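PDB 2OJH: uncharacterized protein Atu1656 from Agrobacterium tumefaciens, which is of unknown function but belongs to the TolB family and folds as a six-bladed beta-propeller. Local coordinates for residues 22-27 with 36-41; 43-48 with 289-294. All blocks are in the same frame, centred on the assembly; numbering follows the deposited sequence.

Overall arrangement
The chain folds into a six-bladed beta-propeller, and both contacts lie where its two ends meet. Contact 1 is the hairpin of strands 22-28 and 33-40, the N-terminal part of one antiparallel blade. Strand 285-291 completes that blade by pairing with the other side of strand 22-28, and this pairing closes the ring. Contact 2 packs the blade on its neighbour. It sets strand 285-291 against segment 43-48, which enters and begins the first strand of the next blade. The contact centres are about 8 Å apart. Both segments of contact 1 precede those of contact 2 in the chain, and contact 2 spans 240 intervening residues. Arg290 joins them, with its NE in a salt bridge to Glu25 OE1.

Contact 1 (22-27 with 36-41); sequences SSIEIF and VVWQTP
Ile24 and Trp38 lie side by side on one face of an antiparallel strand pair and point the same way. Ile24 CG1 stands beside the backbone N (chi1 -62°), and rotation about the CB-CG1 bond brings Ile24 CD1 to 3.8 Å from Trp38 CE3. The methyl meets the indole obliquely. Thr40 CB lies over one face of the same indole, toward its rim. Phe44 makes an edge-to-face contact with this ring from outside the pair. On this face Thr40 CG2 also packs on Ser22 CB at 3.9 Å, while both hydroxyls bond to the residues that follow Thr40: Ser22 OG to Glu42 O and Phe44 N, and Thr40 OG1 to Glu42 N.

The other face carries Ser23, Gln39, Glu25 and Val36. Ser23 OG is gripped twice. Ser23 OG accepts a hydrogen bond of 3.0 Å from Gln39 NE2, tilted 18° out of the amide plane. Ser23 OG donates one of 2.6 Å to Glu25 OE2, which uses its anti lone pair. Glu25 OE1 is held by a salt bridge to Arg290. Glu25 and Val36 run alongside each other, with Val36 CG2 at 4.0 Å from Glu25 OE2.

Ser22 with Thr40 is a hydrogen-bonded pair, and Ile24 N donates to Trp38 O. Between Ile24 and Glu25 the register slips by one. Ile24 O takes Val37 N at 2.8 Å and, weakly, Trp38 N at 3.3 Å. Val37 has a helix-like psi of -45°, and its CG2 reaches over to Ile26 CD1. Two residues facing one make this a classic beta bulge. It sits in the hairpin that forms the outer two strands of the propeller blade closed by strand 285-291.

Contact 2 (43-48 with 289-294); sequences LFEAPN and VRYFPV
Tyr291 reaches from strand 285-291 to the carbonyl of Phe44, and touches the side chains of Leu43 and Glu45. Its CB points toward that segment. CG stands beside the backbone N (chi1 -62°), which carries the ring across the gap. Leu43 CD1 meets the ring obliquely, 3.8 Å from Tyr291 CE1, and Tyr291 CD1 is slightly farther from that methyl. The two side chains cross at about a right angle. Val289 CG1, from the same strand, lies over one ring face near the rim. Farther out, CE1 and CZ approach Phe44 O, which sits near the ring plane. At the tip, Tyr291 OH donates a hydrogen bond of 2.8 Å to Phe44 O. The bond meets the carbonyl at a C=O...donor angle of 139°, with the donor tilted 22° from the carbonyl plane. Glu45 CG lies 3.5 Å from Tyr291 OH, but the carboxylate continues to Arg245 and Asn88. Nearby, Val289 CG2 packs on Pro47 CD at 3.7 Å. The contact is thus mostly apolar, with one buried hydrogen bond. Its acceptor is a main-chain carbonyl, so the phenol ties one blade directly to the backbone entering the next.

Contact 1 (22-27 with 36-41)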
loop_
_atom_site.group_PDB
_atom_site.type_symbol
_atom_site.label_atom_id
_atom_site.label_comp_id
_atom_site.label_asym_id
_atom_site.label_seq_id
_atom_site.Cartn_x
_atom_site.Cartn_y
_atom_site.Cartn_z
ATOM N N SER A 22 -16.521 -2.030 -8.205
ATOM C CA SER A 22 -15.130 -2.417 -8.074
ATOM C C SER A 22 -14.889 -3.694 -8.863
ATOM O O SER A 22 -15.744 -4.580 -8.880
ATOM C CB SER A 22 -14.741 -2.694 -6.608
ATOM O OG SER A 22 -15.224 -1.698 -5.723
ATOM N N SER A 23 -13.712 -3.751 -9.495
ATOM C CA SER A 23 -13.197 -4.922 -10.199
ATOM C C SER A 23 -11.819 -5.221 -9.626
ATOM O O SER A 23 -10.865 -4.472 -9.839
ATOM C CB SER A 23 -13.102 -4.649 -11.704
ATOM O OG SER A 23 -12.731 -5.819 -12.422
ATOM N N ILE A 24 -11.744 -6.294 -8.846
ATOM C CA ILE A 24 -10.490 -6.749 -8.265
ATOM C C ILE A 24 -9.767 -7.562 -9.363
ATOM O O ILE A 24 -10.304 -8.549 -9.889
ATOM C CB ILE A 24 -10.716 -7.586 -6.955
ATOM C CG1 ILE A 24 -11.391 -6.749 -5.841
ATOM C CG2 ILE A 24 -9.373 -8.029 -6.393
ATOM C CD1 ILE A 24 -12.810 -6.386 -6.048
ATOM N N GLU A 25 -8.575 -7.104 -9.726
ATOM C CA GLU A 25 -7.867 -7.617 -10.899
ATOM C C GLU A 25 -6.400 -7.926 -10.616
ATOM O O GLU A 25 -5.834 -7.420 -9.660
ATOM C CB GLU A 25 -7.998 -6.600 -12.026
ATOM C CG GLU A 25 -9.453 -6.417 -12.496
ATOM C CD GLU A 25 -9.631 -5.396 -13.614
ATOM O OE1 GLU A 25 -8.631 -4.894 -14.154
ATOM O OE2 GLU A 25 -10.805 -5.100 -13.958
ATOM N N ILE A 26 -5.776 -8.741 -11.469
ATOM C CA ILE A 26 -4.356 -9.056 -11.343
ATOM C C ILE A 26 -3.710 -8.831 -12.688
ATOM O O ILE A 26 -4.320 -9.130 -13.714
ATOM C CB ILE A 26 -4.207 -10.529 -10.951
ATOM C CG1 ILE A 26 -4.590 -10.709 -9.475
ATOM C CG2 ILE A 26 -2.802 -11.036 -11.281
ATOM C CD1 ILE A 26 -4.877 -12.205 -9.136
ATOM N N PHE A 27 -2.515 -8.243 -12.699
ATOM C CA PHE A 27 -1.786 -8.028 -13.939
ATOM C C PHE A 27 -0.449 -8.736 -13.773
ATOM O O PHE A 27 0.234 -8.596 -12.733
ATOM C CB PHE A 27 -1.553 -6.548 -14.162
ATOM C CG PHE A 27 -0.896 -6.211 -15.476
ATOM C CD1 PHE A 27 -1.639 -6.140 -16.632
ATOM C CD2 PHE A 27 0.475 -5.922 -15.534
ATOM C CE1 PHE A 27 -1.033 -5.823 -17.877
ATOM C CE2 PHE A 27 1.085 -5.601 -16.725
ATOM C CZ PHE A 27 0.329 -5.539 -17.916
ATOM N N VAL A 36 -9.590 -10.859 -14.164
ATOM C CA VAL A 36 -10.572 -10.331 -13.218
ATOM C C VAL A 36 -10.824 -11.418 -12.167
ATOM O O VAL A 36 -11.274 -12.533 -12.491
ATOM C CB VAL A 36 -11.877 -9.974 -13.943
ATOM C CG1 VAL A 36 -12.961 -9.540 -12.951
ATOM C CG2 VAL A 36 -11.630 -8.907 -15.019
ATOM N N VAL A 37 -10.512 -11.103 -10.915
ATOM C CA VAL A 37 -10.769 -12.008 -9.805
ATOM C C VAL A 37 -12.219 -11.920 -9.348
ATOM O O VAL A 37 -12.857 -12.940 -9.109
ATOM C CB VAL A 37 -9.850 -11.680 -8.614
ATOM C CG1 VAL A 37 -10.075 -12.680 -7.484
ATOM C CG2 VAL A 37 -8.418 -11.750 -9.066
ATOM N N TRP A 38 -12.735 -10.701 -9.214
ATOM C CA TRP A 38 -14.079 -10.500 -8.662
ATOM C C TRP A 38 -14.550 -9.081 -8.942
ATOM O O TRP A 38 -13.768 -8.138 -8.784
ATOM C CB TRP A 38 -14.029 -10.704 -7.145
ATOM C CG TRP A 38 -15.359 -10.807 -6.500
ATOM C CD1 TRP A 38 -16.331 -11.737 -6.759
ATOM C CD2 TRP A 38 -15.858 -9.974 -5.460
ATOM N NE1 TRP A 38 -17.422 -11.510 -5.944
ATOM C CE2 TRP A 38 -17.154 -10.441 -5.132
ATOM C CE3 TRP A 38 -15.335 -8.886 -4.762
ATOM C CZ2 TRP A 38 -17.938 -9.854 -4.134
ATOM C CZ3 TRP A 38 -16.123 -8.289 -3.743
ATOM C CH2 TRP A 38 -17.418 -8.771 -3.461
ATOM N N GLN A 39 -15.813 -8.938 -9.359
ATOM C CA GLN A 39 -16.452 -7.629 -9.500
ATOM C C GLN A 39 -17.584 -7.525 -8.520
ATOM O O GLN A 39 -18.235 -8.536 -8.203
ATOM C CB GLN A 39 -16.942 -7.386 -10.925
ATOM C CG GLN A 39 -15.793 -7.481 -11.942
ATOM C CD GLN A 39 -16.160 -6.956 -13.290
ATOM O OE1 GLN A 39 -17.335 -6.980 -13.678
ATOM N NE2 GLN A 39 -15.149 -6.497 -14.043
ATOM N N THR A 40 -17.834 -6.311 -8.029
ATOM C CA THR A 40 -18.878 -6.087 -7.024
ATOM C C THR A 40 -19.455 -4.683 -7.148
ATOM O O THR A 40 -18.745 -3.768 -7.560
ATOM C CB THR A 40 -18.340 -6.329 -5.579
ATOM O OG1 THR A 40 -19.340 -5.994 -4.599
ATOM C CG2 THR A 40 -17.089 -5.533 -5.323
ATOM N N PRO A 41 -20.747 -4.518 -6.810
ATOM C CA PRO A 41 -21.310 -3.164 -6.677
ATOM C C PRO A 41 -20.851 -2.436 -5.396
ATOM O O PRO A 41 -21.117 -1.256 -5.239
ATOM C CB PRO A 41 -22.821 -3.419 -6.659
ATOM C CG PRO A 41 -22.941 -4.767 -6.031
ATOM C CD PRO A 41 -21.766 -5.552 -6.556
#

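Contact 2 (43-48 with 289-294)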
loop_
_atom_site.group_PDB
_atom_site.type_symbol
_atom_site.label_atom_id
_atom_site.label_comp_id
_atom_site.label_asym_id
_atom_site.label_seq_id
_atom_site.Cartn_x
_atom_site.Cartn_y
_atom_site.Cartn_z
ATOM N N LEU A 43 -17.761 -1.083 -2.668
ATOM C CA LEU A 43 -16.471 -0.410 -2.809
ATOM C C LEU A 43 -15.413 -1.208 -2.049
ATOM O O LEU A 43 -15.425 -1.254 -0.808
ATOM C CB LEU A 43 -16.577 1.024 -2.269
ATOM C CG LEU A 43 -15.456 2.005 -2.613
ATOM C CD1 LEU A 43 -15.499 2.343 -4.089
ATOM C CD2 LEU A 43 -15.651 3.261 -1.779
ATOM N N PHE A 44 -14.540 -1.884 -2.796
ATOM C CA PHE A 44 -13.486 -2.696 -2.207
ATOM C C PHE A 44 -12.182 -2.046 -2.599
ATOM O O PHE A 44 -12.077 -1.487 -3.701
ATOM C CB PHE A 44 -13.532 -4.134 -2.721
ATOM C CG PHE A 44 -14.365 -5.037 -1.881
ATOM C CD1 PHE A 44 -15.750 -4.879 -1.822
ATOM C CD2 PHE A 44 -13.757 -6.017 -1.104
ATOM C CE1 PHE A 44 -16.532 -5.712 -1.034
ATOM C CE2 PHE A 44 -14.539 -6.854 -0.299
ATOM C CZ PHE A 44 -15.918 -6.695 -0.264
ATOM N N GLU A 45 -11.193 -2.114 -1.706
ATOM C CA GLU A 45 -9.991 -1.293 -1.859
ATOM C C GLU A 45 -8.695 -1.995 -1.528
ATOM O O GLU A 45 -8.661 -2.866 -0.670
ATOM C CB GLU A 45 -10.128 -0.019 -0.986
ATOM C CG GLU A 45 -11.358 0.828 -1.396
ATOM C CD GLU A 45 -11.462 2.152 -0.699
ATOM O OE1 GLU A 45 -10.787 3.102 -1.150
ATOM O OE2 GLU A 45 -12.269 2.267 0.264
ATOM N N ALA A 46 -7.621 -1.588 -2.206
ATOM C CA ALA A 46 -6.249 -1.787 -1.661
ATOM C C ALA A 46 -5.827 -3.228 -1.334
ATOM O O ALA A 46 -5.566 -3.596 -0.162
ATOM C CB ALA A 46 -6.014 -0.832 -0.438
ATOM N N PRO A 47 -5.745 -4.074 -2.377
ATOM C CA PRO A 47 -5.418 -5.483 -2.121
ATOM C C PRO A 47 -3.948 -5.710 -1.693
ATOM O O PRO A 47 -3.026 -5.093 -2.262
ATOM C CB PRO A 47 -5.701 -6.144 -3.483
ATOM C CG PRO A 47 -5.454 -5.053 -4.492
ATOM C CD PRO A 47 -5.952 -3.792 -3.812
ATOM N N ASN A 48 -3.766 -6.567 -0.683
ATOM C CA ASN A 48 -2.499 -7.274 -0.430
ATOM C C ASN A 48 -2.609 -8.685 -1.007
ATOM O O ASN A 48 -3.710 -9.204 -1.205
ATOM C CB ASN A 48 -2.268 -7.522 1.084
ATOM C CG ASN A 48 -2.296 -6.269 1.924
ATOM O OD1 ASN A 48 -3.044 -6.199 2.892
ATOM N ND2 ASN A 48 -1.488 -5.269 1.573
ATOM N N VAL A 289 -7.313 -2.601 -7.902
ATOM C CA VAL A 289 -8.751 -2.439 -8.108
ATOM C C VAL A 289 -8.972 -1.382 -9.154
ATOM O O VAL A 289 -8.446 -0.285 -9.035
ATOM C CB VAL A 289 -9.525 -2.034 -6.825
ATOM C CG1 VAL A 289 -11.062 -2.186 -7.025
ATOM C CG2 VAL A 289 -9.060 -2.881 -5.610
ATOM N N ARG A 290 -9.755 -1.735 -10.167
ATOM C CA ARG A 290 -10.221 -0.814 -11.184
ATOM C C ARG A 290 -11.646 -0.452 -10.751
ATOM O O ARG A 290 -12.385 -1.302 -10.252
ATOM C CB ARG A 290 -10.208 -1.539 -12.550
ATOM C CG ARG A 290 -10.898 -0.837 -13.722
ATOM C CD ARG A 290 -11.050 -1.810 -14.939
ATOM N NE ARG A 290 -9.761 -2.413 -15.263
ATOM C CZ ARG A 290 -8.857 -1.865 -16.065
ATOM N NH1 ARG A 290 -9.105 -0.705 -16.673
ATOM N NH2 ARG A 290 -7.698 -2.485 -16.279
ATOM N N TYR A 291 -12.031 0.802 -10.943
ATOM C CA TYR A 291 -13.367 1.223 -10.556
ATOM C C TYR A 291 -14.195 1.589 -11.765
ATOM O O TYR A 291 -13.670 1.731 -12.864
ATOM C CB TYR A 291 -13.315 2.376 -9.541
ATOM C CG TYR A 291 -12.634 1.965 -8.270
ATOM C CD1 TYR A 291 -13.334 1.262 -7.291
ATOM C CD2 TYR A 291 -11.280 2.215 -8.081
ATOM C CE1 TYR A 291 -12.712 0.840 -6.131
ATOM C CE2 TYR A 291 -10.629 1.799 -6.921
ATOM C CZ TYR A 291 -11.362 1.120 -5.957
ATOM O OH TYR A 291 -10.769 0.696 -4.815
ATOM N N PHE A 292 -15.498 1.710 -11.555
ATOM C CA PHE A 292 -16.418 2.170 -12.603
ATOM C C PHE A 292 -17.148 3.387 -12.049
ATOM O O PHE A 292 -17.480 3.409 -10.859
ATOM C CB PHE A 292 -17.404 1.053 -12.955
ATOM C CG PHE A 292 -16.734 -0.246 -13.299
ATOM C CD1 PHE A 292 -16.127 -0.425 -14.547
ATOM C CD2 PHE A 292 -16.683 -1.280 -12.379
ATOM C CE1 PHE A 292 -15.469 -1.624 -14.863
ATOM C CE2 PHE A 292 -16.041 -2.489 -12.698
ATOM C CZ PHE A 292 -15.431 -2.651 -13.934
ATOM N N PRO A 293 -17.364 4.423 -12.878
ATOM C CA PRO A 293 -18.073 5.606 -12.393
ATOM C C PRO A 293 -19.453 5.313 -11.768
ATOM O O PRO A 293 -20.145 4.385 -12.200
ATOM C CB PRO A 293 -18.229 6.480 -13.655
ATOM C CG PRO A 293 -17.834 5.637 -14.802
ATOM C CD PRO A 293 -16.907 4.589 -14.270
ATOM N N VAL A 294 -19.833 6.095 -10.756
ATOM C CA VAL A 294 -21.126 5.898 -10.086
ATOM C C VAL A 294 -22.269 6.498 -10.880
ATOM O O VAL A 294 -22.055 7.440 -11.646
ATOM C CB VAL A 294 -21.151 6.439 -8.639
ATOM C CG1 VAL A 294 -20.164 5.694 -7.791
ATOM C CG2 VAL A 294 -20.886 7.938 -8.593
#